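Transcription termination factor NusA (Planctomyces limnophilus, PDB 4MTN) probably takes part in both transcription termination and antitermination, binding the core RNA polymerase and nascent RNA. Local coordinates at residues A[29-34]-A[49-54]; A[36-41]-A[74-79]; A[114-119]-A[126-131]; A[156-161]-A[168-173]; A[206-211]-A[241-246]. All blocks are in the same frame, centred on the assembly; numbering follows the deposited sequence.

In the fold
Interactions 1 and 2 interleave along the chain; 3, 4 and 5 follow in series. The first two share helix 23-42 in the N-terminal domain; their centres lie 11 Å apart, and they touch where Ile-34 CD1 meets Leu-77 CD2 at 3.8 Å. Interactions 3 and 4 are two hairpins of one S1 domain sheet, with centres 12 Å apart and joined by packing of Val-127 CB on Leu-171 CD1 at 4.1 Å. Interaction 5 belongs to the KH domain that follows; its nearest atoms come within about 6 Å of interaction 4 without touching. Interactions 2 and 5, centres 60 Å apart, lie on opposite sides of the chain's centre. Interactions 3 to 5 fall in RNA-binding families.

Interaction 1: residues A[29-34]-A[49-54]; sequences GVEQAI and EVHIDR
Val-50 and Ile-52 of an edge strand pack against Val-30, Glu-31 and Ile-34 of helix 23-42, a helix-on-sheet contact of the NusA N-terminal domain. The segment axes approach to 8.0 Å, with N-to-C directions 142° apart. Val-50 splits its two methyl groups between partners: CG1 lies over the backbone oxygen of Glu-31, while CG2 meets CG2 of Ile-34 at 3.8 Å, the two side chains crossing at about a right angle. At His-51 the side chain turns to the other face of the strand, and the Glu-31 carboxylate passes close to the backbone there.

Ile-52 carries the polar link. Ile-52 N donates to Glu-31 OE2 at 2.9 Å, a nearly straight bond (163° at the hydrogen) that reaches the oxygen on its anti side, 30° out of the carboxylate plane. Glu-31 can reach the strand because its chain is extended beyond CG, and on the way its CG slides past Ile-52 CG1 at 3.6 Å, running in the opposite direction. The CD1 of Ile-52 touches Val-30 CG1 at 3.7 Å and Ile-34 CD1 at 4.0 Å, and Val-8 of helix 7-18 and Phe-27 also pack on this side chain.

Beyond the strand, Arg-54 folds back at chi2. A salt bridge from Arg-54 NH1 to the same Glu-31 OE2 is doubtful because NH1 is crowded in the model. The stronger partner is Glu-24, whose OE2 forms a salt bridge with Arg-54 NH2.

Interaction 2: residues A[36-41]-A[74-79]; sequences SAARKH and GDILGR
Ile-76 supplies the close-packed part of this helix-to-helix contact, wedging its two branches against consecutive alanines of helix 23-42. Ile-76 CG2, anti to the backbone N when CG1 takes chi1 -64°, meets Ala-37 CB at 3.7 Å. The other branch continues extended through chi2 (-178°) and carries Ile-76 CD1 to Ala-38, where it lies 4.1 Å from CB and equally near CA. The small alanine side chains allow the backbones to come close, with the CA atoms of Ala-37 and Ile-76 6.2 Å apart. This half is purely apolar, and Ile-76 is buried.

The other half is solvent-facing and depends on Arg-79, an exposed residue at the end of the second segment. Its chain bends at chi3 (60°), which brings the guanidinium back over the first helix. There Lys-40 CE covers one face of the group, 4.0 Å from Arg-79 CZ and offset toward the rim, and His-41 CB approaches Arg-79 NH2 obliquely at 3.8 Å. The group also points an edge at the backbone of Ala-37, but the angle is poor for a hydrogen bond. Lys-40 NZ and Arg-79 NE are 4.4 Å apart; these like charges probably oppose each other somewhat, although the aliphatic part of the lysine still packs on the guanidinium.

Within the N-terminal domain the contact brings helix 70-78 against the C-terminal half of helix 23-42, where Ile-34 and Phe-42 extend the apolar surface round Ile-76.

Interaction 3: residues A[114-119]-A[126-131]; sequences SGTVTR and TVNIGK
The backbone oxygen of Thr-126 is gripped twice by Thr-118. Thr-118 N donates at 2.8 Å, nearly along the C=O axis, and Thr-118 OG1 donates to the same oxygen at 3.0 Å from well above the carbonyl plane (60° out of it). The hydroxyl gets there because chi1 is 68°, placing OG1 between the backbone N and the carbonyl carbon; it then lies 3.3 Å from Thr-126 CB, while the methyl CG2 crosses Asn-128 CB at about a right angle, 3.7 Å away. With a valine in its place the hydroxyl bond is lost, and the Thr-126 carbonyl would probably be left with the backbone N alone as its donor from this strand.

Two residues further along the second strand, Asn-128 pairs with Thr-116 as an antiparallel hydrogen-bonded pair. Asn-128 N gives the shorter bond, 2.7 Å to Thr-116 O, and Thr-116 N returns one to Asn-128 O at 2.9 Å. The Asn-128 side chain turns to its own strand end, where OD1 accepts from Gly-130 N in an Asx turn. Gly-115 faces the strand so closely that a CB would clash with Asn-128 O.

These segments form the first hairpin of the S1 domain, of the OB clan. Strand 133-137 continues the sheet beyond 124-128, and strand 152-162 lies on the far side of 112-120, its Ile-153 packing against Val-117 and Val-127.

Interaction 4: residues A[156-161]-A[168-173]; sequences VVLEVK and RVVLSR
Leu-158 and Glu-159 both face Val-170, a classic beta bulge in the antiparallel hairpin of strands 152-162 and 167-172, part of the S1 domain of the OB clan. Among the backbone bonds, the bulge is marked by Val-170 O, which accepts from Leu-158 N at 2.7 Å and weakly from Glu-159 N at 3.5 Å, as the register slips by one residue. Val-170 N answers to Glu-159 O. Regular pairing resumes on either side of the bulge: Val-156 with Ser-172, and Lys-161 with Arg-168, each joined by two bonds.

Among the apolar contacts, Val-157 reaches across obliquely with both methyls, CG1 to Val-169 CG1 at 4.1 Å and CG2 to Leu-171 CD2 at 4.0 Å. Tyr-105 of helix 87-105 covers Val-160 and Val-169. Separately, Leu-158 CB touches Val-170 CG1 at 4.2 Å, and Ile-135 and Pro-137 of strand 133-137 pack on Val-170.

Among the polar side chains, Glu-159 and Lys-161 of one strand make a long salt bridge, Glu-159 OE1 to Lys-161 NZ at 3.7 Å. Ser-172 OG hydrogen-bonds to Glu-140. Glu-159 also uses its carbon chain: chi1 of 68° sets CG between the backbone N and the carbonyl carbon, side by side with Val-170, and CG rests 4.0 Å from both CB and CG2 of that valine.

Interaction 5: residues A[206-211]-A[241-246]; sequences YRTKVA and GGERIE
Glu-246 holds two basic side chains of the neighbouring parallel strand, one with each carboxylate oxygen. Glu-246 OE2 takes NH1 of Arg-207 at 2.7 Å through its anti lone pair, in a salt bridge that is bent (133° at the hydrogen) and leaves the carboxylate 57° from the guanidinium plane. OE1 forms a salt bridge with Lys-209 NZ, modelled too short for its length to carry weight. Lys-209 lies alongside Glu-246 and turns its amine at chi4 (-62°), where weak bonds to Ala-261, Gln-263 and Asn-298 are also made.

Arg-207 has its CG anti to the backbone N and bends at chi3, which folds the guanidinium back across the strands. Arg-244 CB then lies over one face, 3.6 Å from Arg-207 NH1. A water bridges the two arginines, accepting from Arg-207 NH1 at 3.0 Å and from Arg-244 NE at 2.7 Å, while Arg-207 NE reaches Gln-297. A leucine here removes the guanidinium and would probably leave Glu-246 OE2 without its charged mate and the bridging water with one donor fewer.

An apolar touch is added by Val-210 CG2, which meets Ile-245 CG2 at 4.0 Å. Glu-243, just before the second strand, makes a salt bridge to Arg-202. The backbones bond in parallel fashion: Thr-208 gives its N to Arg-244 O, and Thr-208 O accepts from Glu-246 N at 2.8 Å. A strand and its parallel neighbour, joined through helices 221-226 and 231-239 and with 195-203 antiparallel beside the first, match the mixed sheet of a type II KH domain.

Interaction 1: residues A[29-34]-A[49-54]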
# COMPACT_ATOMS: atom_id res chain seq x y z
N GLY A 29 27.76 -18.37 8.01
CA GLY A 29 27.18 -18.88 9.24
C GLY A 29 28.22 -19.45 10.17
O GLY A 29 28.21 -19.17 11.37
N VAL A 30 29.13 -20.25 9.62
CA VAL A 30 30.21 -20.85 10.40
C VAL A 30 31.14 -19.78 10.96
O VAL A 30 31.60 -19.88 12.10
CB VAL A 30 31.02 -21.86 9.56
CG1 VAL A 30 32.18 -22.42 10.37
CG2 VAL A 30 30.12 -22.98 9.07
N GLU A 31 31.39 -18.75 10.16
CA GLU A 31 32.21 -17.62 10.60
C GLU A 31 31.60 -16.95 11.82
O GLU A 31 32.30 -16.66 12.79
CB GLU A 31 32.39 -16.61 9.47
CG GLU A 31 33.37 -17.03 8.39
CD GLU A 31 33.50 -16.01 7.28
OE1 GLU A 31 32.73 -15.02 7.29
OE2 GLU A 31 34.37 -16.18 6.40
N GLN A 32 30.30 -16.70 11.77
CA GLN A 32 29.59 -16.06 12.87
C GLN A 32 29.57 -16.94 14.11
O GLN A 32 29.48 -16.45 15.23
CB GLN A 32 28.17 -15.69 12.45
CG GLN A 32 28.09 -14.61 11.39
CD GLN A 32 28.75 -13.32 11.83
OE1 GLN A 32 28.66 -12.93 12.99
NE2 GLN A 32 29.41 -12.64 10.90
N ALA A 33 29.64 -18.26 13.90
CA ALA A 33 29.69 -19.20 15.01
C ALA A 33 31.07 -19.17 15.67
O ALA A 33 31.18 -19.21 16.90
CB ALA A 33 29.37 -20.61 14.53
N ILE A 34 32.11 -19.09 14.85
CA ILE A 34 33.47 -18.96 15.35
C ILE A 34 33.65 -17.61 16.04
O ILE A 34 34.29 -17.52 17.09
CB ILE A 34 34.51 -19.10 14.21
CG1 ILE A 34 34.46 -20.51 13.62
CG2 ILE A 34 35.91 -18.79 14.71
CD1 ILE A 34 35.42 -20.73 12.48
N GLU A 49 37.55 -10.18 14.41
CA GLU A 49 37.08 -10.46 13.06
C GLU A 49 37.52 -11.85 12.64
O GLU A 49 38.60 -12.32 13.01
CB GLU A 49 37.61 -9.41 12.08
CG GLU A 49 39.12 -9.26 12.07
CD GLU A 49 39.60 -8.16 11.14
OE1 GLU A 49 38.74 -7.45 10.57
OE2 GLU A 49 40.83 -8.00 10.98
N VAL A 50 36.67 -12.53 11.86
CA VAL A 50 36.95 -13.90 11.45
C VAL A 50 36.70 -14.09 9.96
O VAL A 50 35.71 -13.60 9.41
CB VAL A 50 36.09 -14.90 12.26
CG1 VAL A 50 34.62 -14.54 12.17
CG2 VAL A 50 36.34 -16.33 11.79
N HIS A 51 37.62 -14.79 9.30
CA HIS A 51 37.47 -15.11 7.89
C HIS A 51 37.88 -16.55 7.61
O HIS A 51 38.91 -17.02 8.09
CB HIS A 51 38.30 -14.16 7.02
CG HIS A 51 38.41 -14.58 5.59
ND1 HIS A 51 37.32 -14.65 4.75
CD2 HIS A 51 39.47 -14.97 4.85
CE1 HIS A 51 37.71 -15.06 3.56
NE2 HIS A 51 39.01 -15.25 3.59
N ILE A 52 37.07 -17.25 6.82
CA ILE A 52 37.40 -18.60 6.41
C ILE A 52 37.72 -18.64 4.92
O ILE A 52 36.89 -18.25 4.10
CB ILE A 52 36.25 -19.58 6.70
CG1 ILE A 52 35.93 -19.59 8.20
CG2 ILE A 52 36.61 -20.98 6.22
CD1 ILE A 52 34.75 -20.46 8.56
N ASP A 53 38.92 -19.09 4.59
CA ASP A 53 39.32 -19.23 3.19
C ASP A 53 38.39 -20.24 2.52
O ASP A 53 38.21 -21.35 3.01
CB ASP A 53 40.78 -19.68 3.09
CG ASP A 53 41.37 -19.45 1.70
OD1 ASP A 53 40.61 -19.51 0.71
OD2 ASP A 53 42.59 -19.21 1.61
N ARG A 54 37.81 -19.84 1.39
CA ARG A 54 36.81 -20.67 0.73
C ARG A 54 37.40 -21.95 0.16
O ARG A 54 36.80 -23.02 0.27
CB ARG A 54 36.12 -19.87 -0.38
CG ARG A 54 35.31 -18.68 0.12
CD ARG A 54 34.26 -19.13 1.13
NE ARG A 54 33.44 -18.02 1.61
CZ ARG A 54 33.65 -17.36 2.74
NH1 ARG A 54 34.67 -17.69 3.52
NH2 ARG A 54 32.85 -16.37 3.10

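Interaction 2: residues A[36-41]-A[74-79]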
# COMPACT_ATOMS: atom_id res chain seq x y z
N SER A 36 31.34 -15.74 17.52
CA SER A 36 30.65 -15.76 18.80
C SER A 36 31.45 -16.54 19.84
O SER A 36 31.49 -16.17 21.01
CB SER A 36 29.25 -16.36 18.65
OG SER A 36 28.42 -15.53 17.87
N ALA A 37 32.10 -17.61 19.39
CA ALA A 37 32.94 -18.41 20.26
C ALA A 37 34.19 -17.63 20.67
O ALA A 37 34.72 -17.81 21.76
CB ALA A 37 33.33 -19.71 19.58
N ALA A 38 34.65 -16.76 19.77
CA ALA A 38 35.81 -15.93 20.04
C ALA A 38 35.45 -14.77 20.96
O ALA A 38 36.26 -14.35 21.78
CB ALA A 38 36.41 -15.41 18.73
N ARG A 39 34.23 -14.26 20.81
CA ARG A 39 33.75 -13.17 21.65
C ARG A 39 33.65 -13.59 23.11
O ARG A 39 34.00 -12.83 24.02
CB ARG A 39 32.39 -12.66 21.17
CG ARG A 39 32.43 -11.76 19.95
CD ARG A 39 31.12 -11.00 19.81
NE ARG A 39 31.04 -10.25 18.56
CZ ARG A 39 30.36 -10.65 17.49
NH1 ARG A 39 29.69 -11.79 17.51
NH2 ARG A 39 30.34 -9.89 16.40
N LYS A 40 33.16 -14.81 23.34
CA LYS A 40 32.98 -15.31 24.69
C LYS A 40 34.31 -15.57 25.38
O LYS A 40 34.47 -15.32 26.57
CB LYS A 40 32.13 -16.59 24.68
CG LYS A 40 31.58 -16.98 26.04
CD LYS A 40 30.77 -18.26 25.97
CE LYS A 40 31.66 -19.46 25.66
NZ LYS A 40 30.89 -20.74 25.69
N HIS A 41 35.28 -16.08 24.61
CA HIS A 41 36.59 -16.39 25.16
C HIS A 41 37.42 -15.14 25.44
O HIS A 41 37.92 -14.96 26.55
CB HIS A 41 37.35 -17.32 24.21
CG HIS A 41 38.72 -17.69 24.69
ND1 HIS A 41 39.85 -16.98 24.33
CD2 HIS A 41 39.14 -18.69 25.50
CE1 HIS A 41 40.91 -17.53 24.90
NE2 HIS A 41 40.51 -18.57 25.61
N GLY A 74 42.65 -23.61 18.43
CA GLY A 74 42.24 -25.00 18.41
C GLY A 74 41.09 -25.26 19.37
O GLY A 74 40.20 -26.06 19.07
N ASP A 75 41.11 -24.58 20.51
CA ASP A 75 40.04 -24.71 21.50
C ASP A 75 38.73 -24.15 20.97
O ASP A 75 37.66 -24.71 21.23
CB ASP A 75 40.42 -24.00 22.80
CG ASP A 75 41.57 -24.68 23.52
OD1 ASP A 75 41.33 -25.66 24.24
OD2 ASP A 75 42.72 -24.22 23.37
N ILE A 76 38.81 -23.06 20.22
CA ILE A 76 37.63 -22.42 19.64
C ILE A 76 36.99 -23.30 18.57
O ILE A 76 35.78 -23.50 18.55
CB ILE A 76 37.97 -21.05 19.03
CG1 ILE A 76 38.45 -20.09 20.11
CG2 ILE A 76 36.77 -20.47 18.30
CD1 ILE A 76 38.77 -18.70 19.60
N LEU A 77 37.82 -23.83 17.67
CA LEU A 77 37.34 -24.66 16.57
C LEU A 77 36.74 -25.98 17.06
O LEU A 77 35.84 -26.54 16.44
CB LEU A 77 38.46 -24.94 15.57
CG LEU A 77 39.09 -23.72 14.90
CD1 LEU A 77 40.17 -24.14 13.91
CD2 LEU A 77 38.03 -22.88 14.21
N GLY A 78 37.25 -26.47 18.19
CA GLY A 78 36.76 -27.71 18.77
C GLY A 78 35.56 -27.49 19.67
O GLY A 78 34.89 -28.45 20.06
N ARG A 79 35.29 -26.23 19.99
CA ARG A 79 34.17 -25.88 20.86
C ARG A 79 32.93 -25.59 20.03
O ARG A 79 31.85 -25.31 20.56
CB ARG A 79 34.53 -24.68 21.73
CG ARG A 79 33.71 -24.55 23.01
CD ARG A 79 34.29 -23.48 23.92
NE ARG A 79 34.31 -22.16 23.29
CZ ARG A 79 34.79 -21.06 23.85
NH1 ARG A 79 35.31 -21.12 25.08
NH2 ARG A 79 34.77 -19.91 23.20

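Interaction 3: residues A[114-119]-A[126-131]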
# COMPACT_ATOMS: atom_id res chain seq x y z
N SER A 114 6.61 -15.08 -8.57
CA SER A 114 5.80 -16.27 -8.81
C SER A 114 6.22 -17.42 -7.90
O SER A 114 7.35 -17.47 -7.43
CB SER A 114 5.89 -16.70 -10.27
OG SER A 114 5.14 -17.88 -10.50
N GLY A 115 5.29 -18.33 -7.65
CA GLY A 115 5.56 -19.49 -6.82
C GLY A 115 4.43 -20.50 -6.84
O GLY A 115 3.50 -20.39 -7.65
N THR A 116 4.50 -21.49 -5.96
CA THR A 116 3.47 -22.51 -5.86
C THR A 116 2.82 -22.51 -4.48
O THR A 116 3.49 -22.36 -3.47
CB THR A 116 4.03 -23.91 -6.15
OG1 THR A 116 5.13 -24.18 -5.28
CG2 THR A 116 4.50 -24.01 -7.60
N VAL A 117 1.50 -22.69 -4.46
CA VAL A 117 0.76 -22.73 -3.21
C VAL A 117 1.06 -24.02 -2.45
O VAL A 117 0.98 -25.11 -3.01
CB VAL A 117 -0.76 -22.63 -3.45
CG1 VAL A 117 -1.52 -22.79 -2.14
CG2 VAL A 117 -1.10 -21.30 -4.11
N THR A 118 1.41 -23.89 -1.17
CA THR A 118 1.72 -25.04 -0.34
C THR A 118 0.57 -25.34 0.63
O THR A 118 -0.12 -26.35 0.50
CB THR A 118 3.01 -24.84 0.46
OG1 THR A 118 2.82 -23.81 1.44
CG2 THR A 118 4.16 -24.44 -0.46
N ARG A 119 0.38 -24.45 1.59
CA ARG A 119 -0.71 -24.58 2.55
C ARG A 119 -1.72 -23.46 2.39
O ARG A 119 -1.34 -22.30 2.22
CB ARG A 119 -0.17 -24.60 3.99
CG ARG A 119 0.65 -25.83 4.34
CD ARG A 119 -0.18 -27.09 4.29
NE ARG A 119 0.56 -28.26 4.76
CZ ARG A 119 0.07 -29.49 4.79
NH1 ARG A 119 -1.16 -29.73 4.38
NH2 ARG A 119 0.82 -30.49 5.23
N THR A 126 0.16 -19.83 1.99
CA THR A 126 1.61 -19.95 1.96
C THR A 126 2.09 -20.32 0.56
O THR A 126 1.71 -21.36 0.02
CB THR A 126 2.11 -21.00 2.97
OG1 THR A 126 1.60 -20.69 4.27
CG2 THR A 126 3.63 -21.01 3.02
N VAL A 127 2.93 -19.47 -0.02
CA VAL A 127 3.42 -19.67 -1.38
C VAL A 127 4.92 -19.92 -1.41
O VAL A 127 5.70 -19.16 -0.82
CB VAL A 127 3.10 -18.44 -2.26
CG1 VAL A 127 3.60 -18.67 -3.68
CG2 VAL A 127 1.60 -18.16 -2.25
N ASN A 128 5.33 -20.98 -2.09
CA ASN A 128 6.74 -21.31 -2.21
C ASN A 128 7.35 -20.73 -3.49
O ASN A 128 7.04 -21.18 -4.59
CB ASN A 128 6.95 -22.82 -2.18
CG ASN A 128 8.40 -23.22 -2.39
OD1 ASN A 128 9.32 -22.49 -2.01
ND2 ASN A 128 8.61 -24.37 -3.01
N ILE A 129 8.22 -19.75 -3.32
CA ILE A 129 8.91 -19.13 -4.45
C ILE A 129 10.27 -19.79 -4.66
O ILE A 129 11.06 -19.37 -5.50
CB ILE A 129 9.06 -17.62 -4.25
CG1 ILE A 129 9.90 -17.32 -3.01
CG2 ILE A 129 7.68 -16.98 -4.11
CD1 ILE A 129 9.72 -15.92 -2.46
N GLY A 130 10.52 -20.82 -3.86
CA GLY A 130 11.66 -21.72 -4.04
C GLY A 130 12.92 -21.34 -3.29
O GLY A 130 13.73 -22.21 -2.96
N LYS A 131 13.10 -20.05 -3.01
CA LYS A 131 14.14 -19.63 -2.09
C LYS A 131 13.64 -19.70 -0.65
O LYS A 131 14.35 -20.14 0.25
CB LYS A 131 14.62 -18.21 -2.42
CG LYS A 131 15.49 -18.14 -3.67
CD LYS A 131 16.04 -16.75 -3.88
CE LYS A 131 17.03 -16.72 -5.03
NZ LYS A 131 18.22 -17.57 -4.77

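Interaction 4: residues A[156-161]-A[168-173]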
# COMPACT_ATOMS: atom_id res chain seq x y z
N VAL A 156 2.59 -9.46 -6.09
CA VAL A 156 3.64 -8.49 -5.83
C VAL A 156 4.07 -8.55 -4.37
O VAL A 156 3.26 -8.84 -3.49
CB VAL A 156 3.21 -7.05 -6.18
CG1 VAL A 156 2.98 -6.92 -7.68
CG2 VAL A 156 1.96 -6.65 -5.41
N VAL A 157 5.34 -8.28 -4.11
CA VAL A 157 5.84 -8.29 -2.75
C VAL A 157 5.41 -7.02 -2.04
O VAL A 157 5.79 -5.92 -2.45
CB VAL A 157 7.37 -8.42 -2.70
CG1 VAL A 157 7.87 -8.33 -1.26
CG2 VAL A 157 7.82 -9.73 -3.34
N LEU A 158 4.62 -7.17 -0.99
CA LEU A 158 4.09 -6.01 -0.27
C LEU A 158 5.13 -5.42 0.69
O LEU A 158 5.35 -4.21 0.69
CB LEU A 158 2.83 -6.40 0.51
CG LEU A 158 2.12 -5.23 1.18
CD1 LEU A 158 1.74 -4.18 0.15
CD2 LEU A 158 0.90 -5.71 1.94
N GLU A 159 5.75 -6.28 1.48
CA GLU A 159 6.78 -5.85 2.42
C GLU A 159 7.69 -7.00 2.80
O GLU A 159 7.32 -8.17 2.68
CB GLU A 159 6.15 -5.24 3.67
CG GLU A 159 5.41 -6.23 4.55
CD GLU A 159 5.01 -5.64 5.88
OE1 GLU A 159 5.26 -4.43 6.09
OE2 GLU A 159 4.46 -6.37 6.72
N VAL A 160 8.90 -6.68 3.26
CA VAL A 160 9.85 -7.69 3.68
C VAL A 160 10.43 -7.32 5.04
O VAL A 160 11.06 -6.28 5.20
CB VAL A 160 11.01 -7.85 2.67
CG1 VAL A 160 11.95 -8.95 3.12
CG2 VAL A 160 10.47 -8.16 1.29
N LYS A 161 10.20 -8.19 6.02
CA LYS A 161 10.72 -7.97 7.37
C LYS A 161 11.46 -9.20 7.88
O LYS A 161 11.12 -10.33 7.55
CB LYS A 161 9.58 -7.62 8.33
CG LYS A 161 9.51 -6.14 8.71
CD LYS A 161 9.08 -5.27 7.54
CE LYS A 161 9.01 -3.80 7.95
NZ LYS A 161 8.61 -2.92 6.82
N ARG A 168 10.46 -13.10 6.57
CA ARG A 168 9.03 -12.98 6.30
C ARG A 168 8.78 -12.18 5.02
O ARG A 168 9.09 -10.99 4.96
CB ARG A 168 8.30 -12.34 7.48
CG ARG A 168 6.83 -12.05 7.23
CD ARG A 168 6.20 -11.35 8.42
NE ARG A 168 4.80 -11.00 8.18
CZ ARG A 168 3.77 -11.79 8.47
NH1 ARG A 168 3.98 -12.98 9.03
NH2 ARG A 168 2.53 -11.39 8.21
N VAL A 169 8.21 -12.84 4.02
CA VAL A 169 7.87 -12.17 2.77
C VAL A 169 6.35 -12.13 2.58
O VAL A 169 5.72 -13.16 2.39
CB VAL A 169 8.51 -12.86 1.55
CG1 VAL A 169 8.20 -12.09 0.28
CG2 VAL A 169 10.01 -12.99 1.75
N VAL A 170 5.78 -10.93 2.65
CA VAL A 170 4.34 -10.75 2.51
C VAL A 170 3.98 -10.35 1.08
O VAL A 170 4.52 -9.39 0.55
CB VAL A 170 3.81 -9.69 3.48
CG1 VAL A 170 2.31 -9.51 3.32
CG2 VAL A 170 4.16 -10.06 4.92
N LEU A 171 3.06 -11.09 0.46
CA LEU A 171 2.65 -10.76 -0.90
C LEU A 171 1.29 -10.07 -0.93
O LEU A 171 0.61 -9.98 0.09
CB LEU A 171 2.60 -12.04 -1.75
CG LEU A 171 3.77 -13.00 -1.58
CD1 LEU A 171 3.47 -14.32 -2.27
CD2 LEU A 171 5.06 -12.39 -2.13
N SER A 172 0.91 -9.58 -2.11
CA SER A 172 -0.44 -9.05 -2.32
C SER A 172 -0.90 -9.26 -3.75
O SER A 172 -0.15 -8.98 -4.69
CB SER A 172 -0.48 -7.57 -1.96
OG SER A 172 -1.79 -7.05 -2.11
N ARG A 173 -2.12 -9.75 -3.94
CA ARG A 173 -2.75 -9.66 -5.26
C ARG A 173 -3.74 -8.50 -5.29
O ARG A 173 -4.29 -8.18 -6.35
CB ARG A 173 -3.44 -10.97 -5.63
CG ARG A 173 -2.66 -12.22 -5.26
CD ARG A 173 -2.62 -13.21 -6.41
NE ARG A 173 -3.89 -13.28 -7.13
CZ ARG A 173 -4.00 -13.66 -8.40
NH1 ARG A 173 -2.92 -14.01 -9.08
NH2 ARG A 173 -5.19 -13.70 -8.98

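Interaction 5: residues A[206-211]-A[241-246]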
# COMPACT_ATOMS: atom_id res chain seq x y z
N TYR A 206 -12.79 -6.01 -8.45
CA TYR A 206 -13.97 -5.30 -8.93
C TYR A 206 -13.67 -4.29 -10.03
O TYR A 206 -14.03 -4.50 -11.19
CB TYR A 206 -14.68 -4.62 -7.76
CG TYR A 206 -15.28 -5.59 -6.77
CD1 TYR A 206 -14.58 -5.99 -5.64
CD2 TYR A 206 -16.55 -6.11 -6.97
CE1 TYR A 206 -15.13 -6.88 -4.74
CE2 TYR A 206 -17.11 -7.00 -6.07
CZ TYR A 206 -16.39 -7.38 -4.96
OH TYR A 206 -16.95 -8.27 -4.07
N ARG A 207 -13.00 -3.19 -9.68
CA ARG A 207 -12.75 -2.14 -10.66
C ARG A 207 -11.45 -1.38 -10.42
O ARG A 207 -11.07 -1.12 -9.28
CB ARG A 207 -13.92 -1.15 -10.66
CG ARG A 207 -13.92 -0.18 -11.83
CD ARG A 207 -15.23 0.59 -11.91
NE ARG A 207 -16.37 -0.31 -12.08
CZ ARG A 207 -16.80 -0.75 -13.25
NH1 ARG A 207 -16.19 -0.39 -14.37
NH2 ARG A 207 -17.85 -1.56 -13.31
N THR A 208 -10.78 -1.02 -11.51
CA THR A 208 -9.54 -0.24 -11.45
C THR A 208 -9.52 0.87 -12.50
O THR A 208 -9.69 0.61 -13.69
CB THR A 208 -8.30 -1.14 -11.66
OG1 THR A 208 -8.28 -2.17 -10.67
CG2 THR A 208 -7.03 -0.31 -11.54
N LYS A 209 -9.31 2.10 -12.05
CA LYS A 209 -9.17 3.24 -12.96
C LYS A 209 -7.70 3.54 -13.23
O LYS A 209 -6.91 3.71 -12.29
CB LYS A 209 -9.87 4.48 -12.40
CG LYS A 209 -11.39 4.44 -12.47
CD LYS A 209 -12.00 5.73 -11.93
CE LYS A 209 -13.51 5.72 -12.03
NZ LYS A 209 -13.98 5.61 -13.44
N VAL A 210 -7.33 3.60 -14.50
CA VAL A 210 -5.95 3.83 -14.90
C VAL A 210 -5.78 5.12 -15.70
O VAL A 210 -6.40 5.29 -16.75
CB VAL A 210 -5.41 2.67 -15.76
CG1 VAL A 210 -3.91 2.84 -16.01
CG2 VAL A 210 -5.70 1.33 -15.09
N ALA A 211 -4.94 6.02 -15.20
CA ALA A 211 -4.65 7.27 -15.90
C ALA A 211 -3.28 7.20 -16.56
O ALA A 211 -2.27 7.01 -15.89
CB ALA A 211 -4.73 8.45 -14.95
N GLY A 241 -9.41 -12.04 -12.13
CA GLY A 241 -10.67 -12.69 -11.83
C GLY A 241 -11.90 -11.96 -12.33
O GLY A 241 -12.98 -12.09 -11.75
N GLY A 242 -11.74 -11.19 -13.40
CA GLY A 242 -12.86 -10.46 -13.98
C GLY A 242 -12.97 -9.03 -13.49
O GLY A 242 -14.03 -8.41 -13.60
N GLU A 243 -11.88 -8.52 -12.94
CA GLU A 243 -11.84 -7.14 -12.47
C GLU A 243 -11.93 -6.16 -13.64
O GLU A 243 -11.21 -6.29 -14.63
CB GLU A 243 -10.55 -6.90 -11.67
CG GLU A 243 -10.37 -5.48 -11.17
CD GLU A 243 -9.21 -5.35 -10.20
OE1 GLU A 243 -8.71 -6.39 -9.72
OE2 GLU A 243 -8.80 -4.21 -9.90
N ARG A 244 -12.82 -5.18 -13.52
CA ARG A 244 -13.03 -4.20 -14.58
C ARG A 244 -11.92 -3.15 -14.61
O ARG A 244 -11.57 -2.57 -13.58
CB ARG A 244 -14.39 -3.51 -14.42
CG ARG A 244 -15.58 -4.43 -14.67
CD ARG A 244 -15.47 -5.09 -16.04
NE ARG A 244 -15.32 -4.10 -17.10
CZ ARG A 244 -14.99 -4.40 -18.36
NH1 ARG A 244 -14.78 -5.66 -18.71
NH2 ARG A 244 -14.87 -3.43 -19.26
N ILE A 245 -11.37 -2.90 -15.79
CA ILE A 245 -10.27 -1.96 -15.94
C ILE A 245 -10.61 -0.81 -16.88
O ILE A 245 -10.86 -1.02 -18.07
CB ILE A 245 -9.00 -2.66 -16.45
CG1 ILE A 245 -8.59 -3.77 -15.48
CG2 ILE A 245 -7.87 -1.66 -16.63
CD1 ILE A 245 -7.34 -4.52 -15.90
N GLU A 246 -10.62 0.40 -16.33
CA GLU A 246 -10.88 1.60 -17.13
C GLU A 246 -9.61 2.40 -17.33
O GLU A 246 -8.99 2.86 -16.37
CB GLU A 246 -11.94 2.48 -16.45
CG GLU A 246 -13.22 1.76 -16.06
CD GLU A 246 -14.15 2.64 -15.25
OE1 GLU A 246 -13.86 3.85 -15.13
OE2 GLU A 246 -15.16 2.13 -14.74
O HOH W 1 -16.97 -1.95 -16.82